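Transcription initiation factor IIB,Transcription initiation factor IIB (Methanocaldococcus jannaschii, PDB 5O9J) is a mini-intein of the HINT fold that probably excises itself from its host transcription factor by protein splicing. Local coordinates at residues Gly42-Val54 / Lys64-Val76. Sequence-based numbering, arbitrary orientation.
Sequences GILEIAKCKGIEV and KFMPVSEVSRHPV
Arg73 turns its CG between the backbone N and the carbonyl carbon (chi1 68°) and then runs extended to NE, which lays the guanidinium alongside Glu45, its neighbour in an antiparallel hydrogen-bonded pair. Arg73 NE makes a salt bridge to Glu45 OE1 at 2.9 Å, and Arg73 NH2 reaches the same oxygen at 3.2 Å; both come from one face of the carboxylate, whose plane is turned 44° from that of the guanidinium. NH1 has its own salt bridge to Asp29 of helix 24-33. A leucine in place of Arg73 would probably leave the carboxylates of Glu45 and Asp29 without their shared cation. Between the backbones of the same pair, Glu45 N donates to Arg73 O at 3.0 Å and Arg73 N returns a bond to Glu45 O; Ala47 and Val71 exchange two in the same way. In this mostly beta HINT fold of an intein, strands 44-48 and 70-75 pair in one sheet, strands 52-57 and 63-67 form a hairpin in another, and the register slips by two between them. At the slip, a water accepts from Ile52 N and donates to Val68 O at 2.6 Å. Val68 CG2 meets Val54 CG1 at 3.8 Å, while its CG1 faces Cys49 SG, which also touches Val71 CG1 at 4.0 Å.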
loop_
_atom_site.group_PDB
_atom_site.type_symbol
_atom_site.label_atom_id
_atom_site.label_comp_id
_atom_site.label_asym_id
_atom_site.label_seq_id
_atom_site.Cartn_x
_atom_site.Cartn_y
_atom_site.Cartn_z
ATOM N N GLY A 42 -13.837 -4.124 -16.129
ATOM C CA GLY A 42 -12.771 -4.460 -17.046
ATOM C C GLY A 42 -11.897 -5.558 -16.479
ATOM O O GLY A 42 -12.350 -6.684 -16.266
ATOM N N ILE A 43 -10.639 -5.218 -16.222
ATOM C CA ILE A 43 -9.681 -6.159 -15.657
ATOM C C ILE A 43 -9.884 -6.306 -14.156
ATOM O O ILE A 43 -9.287 -7.177 -13.524
ATOM C CB ILE A 43 -8.231 -5.717 -15.930
ATOM C CG1 ILE A 43 -8.027 -4.267 -15.476
ATOM C CG2 ILE A 43 -7.903 -5.870 -17.409
ATOM C CD1 ILE A 43 -6.618 -3.743 -15.698
ATOM N N LEU A 44 -10.743 -5.455 -13.601
ATOM C CA LEU A 44 -10.974 -5.398 -12.162
ATOM C C LEU A 44 -12.040 -6.370 -11.672
ATOM O O LEU A 44 -13.196 -6.291 -12.087
ATOM C CB LEU A 44 -11.377 -3.982 -11.754
ATOM C CG LEU A 44 -10.347 -3.095 -11.058
ATOM C CD1 LEU A 44 -11.070 -1.957 -10.355
ATOM C CD2 LEU A 44 -9.495 -3.893 -10.073
ATOM N N GLU A 45 -11.637 -7.270 -10.777
ATOM C CA GLU A 45 -12.546 -8.164 -10.061
ATOM C C GLU A 45 -12.826 -7.599 -8.671
ATOM O O GLU A 45 -11.903 -7.459 -7.877
ATOM C CB GLU A 45 -11.933 -9.554 -9.928
ATOM C CG GLU A 45 -12.696 -10.688 -10.580
ATOM C CD GLU A 45 -11.887 -11.988 -10.586
ATOM O OE1 GLU A 45 -10.638 -11.924 -10.683
ATOM O OE2 GLU A 45 -12.499 -13.072 -10.483
ATOM N N ILE A 46 -14.081 -7.284 -8.374
ATOM C CA ILE A 46 -14.421 -6.652 -7.108
ATOM C C ILE A 46 -15.407 -7.485 -6.313
ATOM O O ILE A 46 -16.445 -7.889 -6.832
ATOM C CB ILE A 46 -15.032 -5.261 -7.329
ATOM C CG1 ILE A 46 -14.041 -4.358 -8.061
ATOM C CG2 ILE A 46 -15.457 -4.647 -6.006
ATOM C CD1 ILE A 46 -14.711 -3.253 -8.854
ATOM N N ALA A 47 -15.084 -7.740 -5.050
ATOM C CA ALA A 47 -16.007 -8.418 -4.147
ATOM C C ALA A 47 -16.290 -7.539 -2.964
ATOM O O ALA A 47 -15.366 -6.981 -2.375
ATOM C CB ALA A 47 -15.439 -9.752 -3.680
ATOM N N LYS A 48 -17.560 -7.405 -2.610
ATOM C CA LYS A 48 -17.899 -6.728 -1.372
ATOM C C LYS A 48 -17.738 -7.754 -0.259
ATOM O O LYS A 48 -17.954 -8.942 -0.485
ATOM C CB LYS A 48 -19.316 -6.152 -1.413
ATOM C CG LYS A 48 -20.300 -6.854 -0.499
ATOM C CD LYS A 48 -21.233 -5.840 0.132
ATOM C CE LYS A 48 -22.074 -6.456 1.244
ATOM N NZ LYS A 48 -22.897 -5.420 1.941
ATOM N N CYS A 49 -17.330 -7.313 0.929
ATOM C CA CYS A 49 -17.097 -8.248 2.027
ATOM C C CYS A 49 -17.678 -7.781 3.365
ATOM O O CYS A 49 -17.986 -6.602 3.555
ATOM C CB CYS A 49 -15.597 -8.521 2.177
ATOM S SG CYS A 49 -14.585 -7.067 2.517
ATOM N N LYS A 50 -17.820 -8.729 4.287
ATOM C CA LYS A 50 -18.440 -8.492 5.584
ATOM C C LYS A 50 -17.539 -8.964 6.722
ATOM O O LYS A 50 -16.937 -10.034 6.644
ATOM C CB LYS A 50 -19.785 -9.217 5.672
ATOM C CG LYS A 50 -20.831 -8.781 4.656
ATOM C CD LYS A 50 -21.202 -7.311 4.799
ATOM C CE LYS A 50 -22.717 -7.149 4.921
ATOM N NZ LYS A 50 -23.172 -5.731 4.841
ATOM N N GLY A 51 -17.452 -8.170 7.779
ATOM C CA GLY A 51 -16.765 -8.591 8.989
ATOM C C GLY A 51 -15.254 -8.555 8.891
ATOM O O GLY A 51 -14.564 -9.259 9.624
ATOM N N ILE A 52 -14.734 -7.737 7.983
ATOM C CA ILE A 52 -13.294 -7.574 7.875
ATOM C C ILE A 52 -12.866 -6.145 8.166
ATOM O O ILE A 52 -13.450 -5.181 7.660
ATOM C CB ILE A 52 -12.789 -7.996 6.498
ATOM C CG1 ILE A 52 -12.918 -9.518 6.367
ATOM C CG2 ILE A 52 -11.345 -7.550 6.296
ATOM C CD1 ILE A 52 -12.079 -10.114 5.308
ATOM N N GLU A 53 -11.844 -6.025 9.006
ATOM C CA GLU A 53 -11.304 -4.732 9.384
ATOM C C GLU A 53 -9.792 -4.730 9.213
ATOM O O GLU A 53 -9.137 -5.741 9.444
ATOM C CB GLU A 53 -11.680 -4.395 10.831
ATOM C CG GLU A 53 -13.164 -4.531 11.138
ATOM C CD GLU A 53 -13.555 -3.907 12.467
ATOM O OE1 GLU A 53 -12.714 -3.874 13.394
ATOM O OE2 GLU A 53 -14.708 -3.436 12.585
ATOM N N VAL A 54 -9.242 -3.591 8.804
ATOM C CA VAL A 54 -7.798 -3.464 8.653
ATOM C C VAL A 54 -7.293 -2.269 9.466
ATOM O O VAL A 54 -8.064 -1.354 9.785
ATOM C CB VAL A 54 -7.413 -3.310 7.170
ATOM C CG1 VAL A 54 -7.830 -1.940 6.638
ATOM C CG2 VAL A 54 -5.925 -3.567 6.950
ATOM N N LYS A 64 -6.305 2.732 13.955
ATOM C CA LYS A 64 -7.373 1.902 14.500
ATOM C C LYS A 64 -7.843 0.869 13.475
ATOM O O LYS A 64 -7.649 1.052 12.279
ATOM C CB LYS A 64 -8.573 2.769 14.905
ATOM C CG LYS A 64 -8.465 3.479 16.238
ATOM C CD LYS A 64 -9.844 3.958 16.672
ATOM C CE LYS A 64 -9.898 4.234 18.169
ATOM N NZ LYS A 64 -8.886 5.239 18.577
ATOM N N PHE A 65 -8.485 -0.196 13.939
ATOM C CA PHE A 65 -9.186 -1.094 13.032
ATOM C C PHE A 65 -10.362 -0.372 12.382
ATOM O O PHE A 65 -11.174 0.244 13.070
ATOM C CB PHE A 65 -9.670 -2.344 13.763
ATOM C CG PHE A 65 -8.588 -3.356 13.998
ATOM C CD1 PHE A 65 -7.994 -4.012 12.931
ATOM C CD2 PHE A 65 -8.156 -3.642 15.285
ATOM C CE1 PHE A 65 -7.004 -4.940 13.138
ATOM C CE2 PHE A 65 -7.160 -4.569 15.504
ATOM C CZ PHE A 65 -6.581 -5.219 14.433
ATOM N N MET A 66 -10.428 -0.433 11.053
ATOM C CA MET A 66 -11.499 0.201 10.280
ATOM C C MET A 66 -12.090 -0.796 9.294
ATOM O O MET A 66 -11.346 -1.543 8.644
ATOM C CB MET A 66 -10.991 1.423 9.508
ATOM C CG MET A 66 -10.422 2.555 10.371
ATOM S SD MET A 66 -11.716 3.487 11.201
ATOM C CE MET A 66 -12.530 4.276 9.816
ATOM N N PRO A 67 -13.427 -0.798 9.167
ATOM C CA PRO A 67 -14.149 -1.665 8.227
ATOM C C PRO A 67 -13.645 -1.581 6.797
ATOM O O PRO A 67 -13.454 -0.488 6.267
ATOM C CB PRO A 67 -15.587 -1.135 8.300
ATOM C CG PRO A 67 -15.705 -0.598 9.682
ATOM C CD PRO A 67 -14.354 0.025 9.964
ATOM N N VAL A 68 -13.453 -2.741 6.181
ATOM C CA VAL A 68 -13.224 -2.834 4.742
ATOM C C VAL A 68 -14.576 -3.101 4.085
ATOM O O VAL A 68 -15.308 -3.996 4.509
ATOM C CB VAL A 68 -12.226 -3.950 4.395
ATOM C CG1 VAL A 68 -12.030 -4.066 2.870
ATOM C CG2 VAL A 68 -10.886 -3.699 5.103
ATOM N N SER A 69 -14.926 -2.317 3.073
ATOM C CA SER A 69 -16.238 -2.468 2.446
ATOM C C SER A 69 -16.185 -3.468 1.301
ATOM O O SER A 69 -17.095 -4.272 1.130
ATOM C CB SER A 69 -16.750 -1.122 1.945
ATOM O OG SER A 69 -15.796 -0.538 1.079
ATOM N N GLU A 70 -15.114 -3.408 0.516
ATOM C CA GLU A 70 -14.930 -4.326 -0.601
ATOM C C GLU A 70 -13.445 -4.574 -0.852
ATOM O O GLU A 70 -12.584 -3.812 -0.399
ATOM C CB GLU A 70 -15.608 -3.782 -1.870
ATOM C CG GLU A 70 -15.086 -2.426 -2.311
ATOM C CD GLU A 70 -15.775 -1.868 -3.555
ATOM O OE1 GLU A 70 -16.989 -2.114 -3.755
ATOM O OE2 GLU A 70 -15.083 -1.169 -4.330
ATOM N N VAL A 71 -13.140 -5.658 -1.557
ATOM C CA VAL A 71 -11.768 -5.942 -1.956
ATOM C C VAL A 71 -11.743 -6.157 -3.456
ATOM O O VAL A 71 -12.776 -6.437 -4.064
ATOM C CB VAL A 71 -11.186 -7.185 -1.255
ATOM C CG1 VAL A 71 -11.237 -7.027 0.270
ATOM C CG2 VAL A 71 -11.933 -8.437 -1.690
ATOM N N SER A 72 -10.570 -6.028 -4.053
ATOM C CA SER A 72 -10.471 -6.231 -5.484
ATOM C C SER A 72 -9.057 -6.619 -5.874
ATOM O O SER A 72 -8.120 -6.487 -5.082
ATOM C CB SER A 72 -10.923 -4.972 -6.239
ATOM O OG SER A 72 -9.960 -3.938 -6.176
ATOM N N ARG A 73 -8.922 -7.118 -7.095
ATOM C CA ARG A 73 -7.639 -7.487 -7.664
ATOM C C ARG A 73 -7.704 -7.243 -9.163
ATOM O O ARG A 73 -8.795 -7.212 -9.741
ATOM C CB ARG A 73 -7.305 -8.952 -7.374
ATOM C CG ARG A 73 -8.219 -9.945 -8.117
ATOM C CD ARG A 73 -7.964 -11.408 -7.749
ATOM N NE ARG A 73 -8.970 -12.288 -8.354
ATOM C CZ ARG A 73 -9.077 -13.593 -8.114
ATOM N NH1 ARG A 73 -8.242 -14.187 -7.273
ATOM N NH2 ARG A 73 -10.026 -14.307 -8.713
ATOM N N HIS A 74 -6.543 -7.060 -9.788
ATOM C CA HIS A 74 -6.448 -7.005 -11.244
ATOM C C HIS A 74 -5.076 -7.500 -11.669
ATOM O O HIS A 74 -4.124 -7.433 -10.883
ATOM C CB HIS A 74 -6.721 -5.590 -11.773
ATOM C CG HIS A 74 -5.810 -4.534 -11.215
ATOM N ND1 HIS A 74 -4.631 -4.160 -11.826
ATOM C CD2 HIS A 74 -5.928 -3.760 -10.111
ATOM C CE1 HIS A 74 -4.055 -3.218 -11.120
ATOM N NE2 HIS A 74 -4.807 -2.942 -10.071
ATOM N N PRO A 75 -4.975 -8.049 -12.897
ATOM C CA PRO A 75 -3.680 -8.507 -13.402
ATOM C C PRO A 75 -2.730 -7.349 -13.635
ATOM O O PRO A 75 -3.154 -6.284 -14.085
ATOM C CB PRO A 75 -4.030 -9.190 -14.737
ATOM C CG PRO A 75 -5.490 -9.462 -14.667
ATOM C CD PRO A 75 -6.071 -8.364 -13.827
ATOM N N VAL A 76 -1.454 -7.562 -13.350
ATOM C CA VAL A 76 -0.441 -6.549 -13.604
ATOM C C VAL A 76 0.827 -7.192 -14.135
ATOM O O VAL A 76 1.220 -8.268 -13.690
ATOM C CB VAL A 76 -0.112 -5.738 -12.334
ATOM C CG1 VAL A 76 -1.188 -4.711 -12.079
ATOM C CG2 VAL A 76 0.019 -6.659 -11.141
HETATM O O HOH W 1 -15.721 -6.109 5.890
#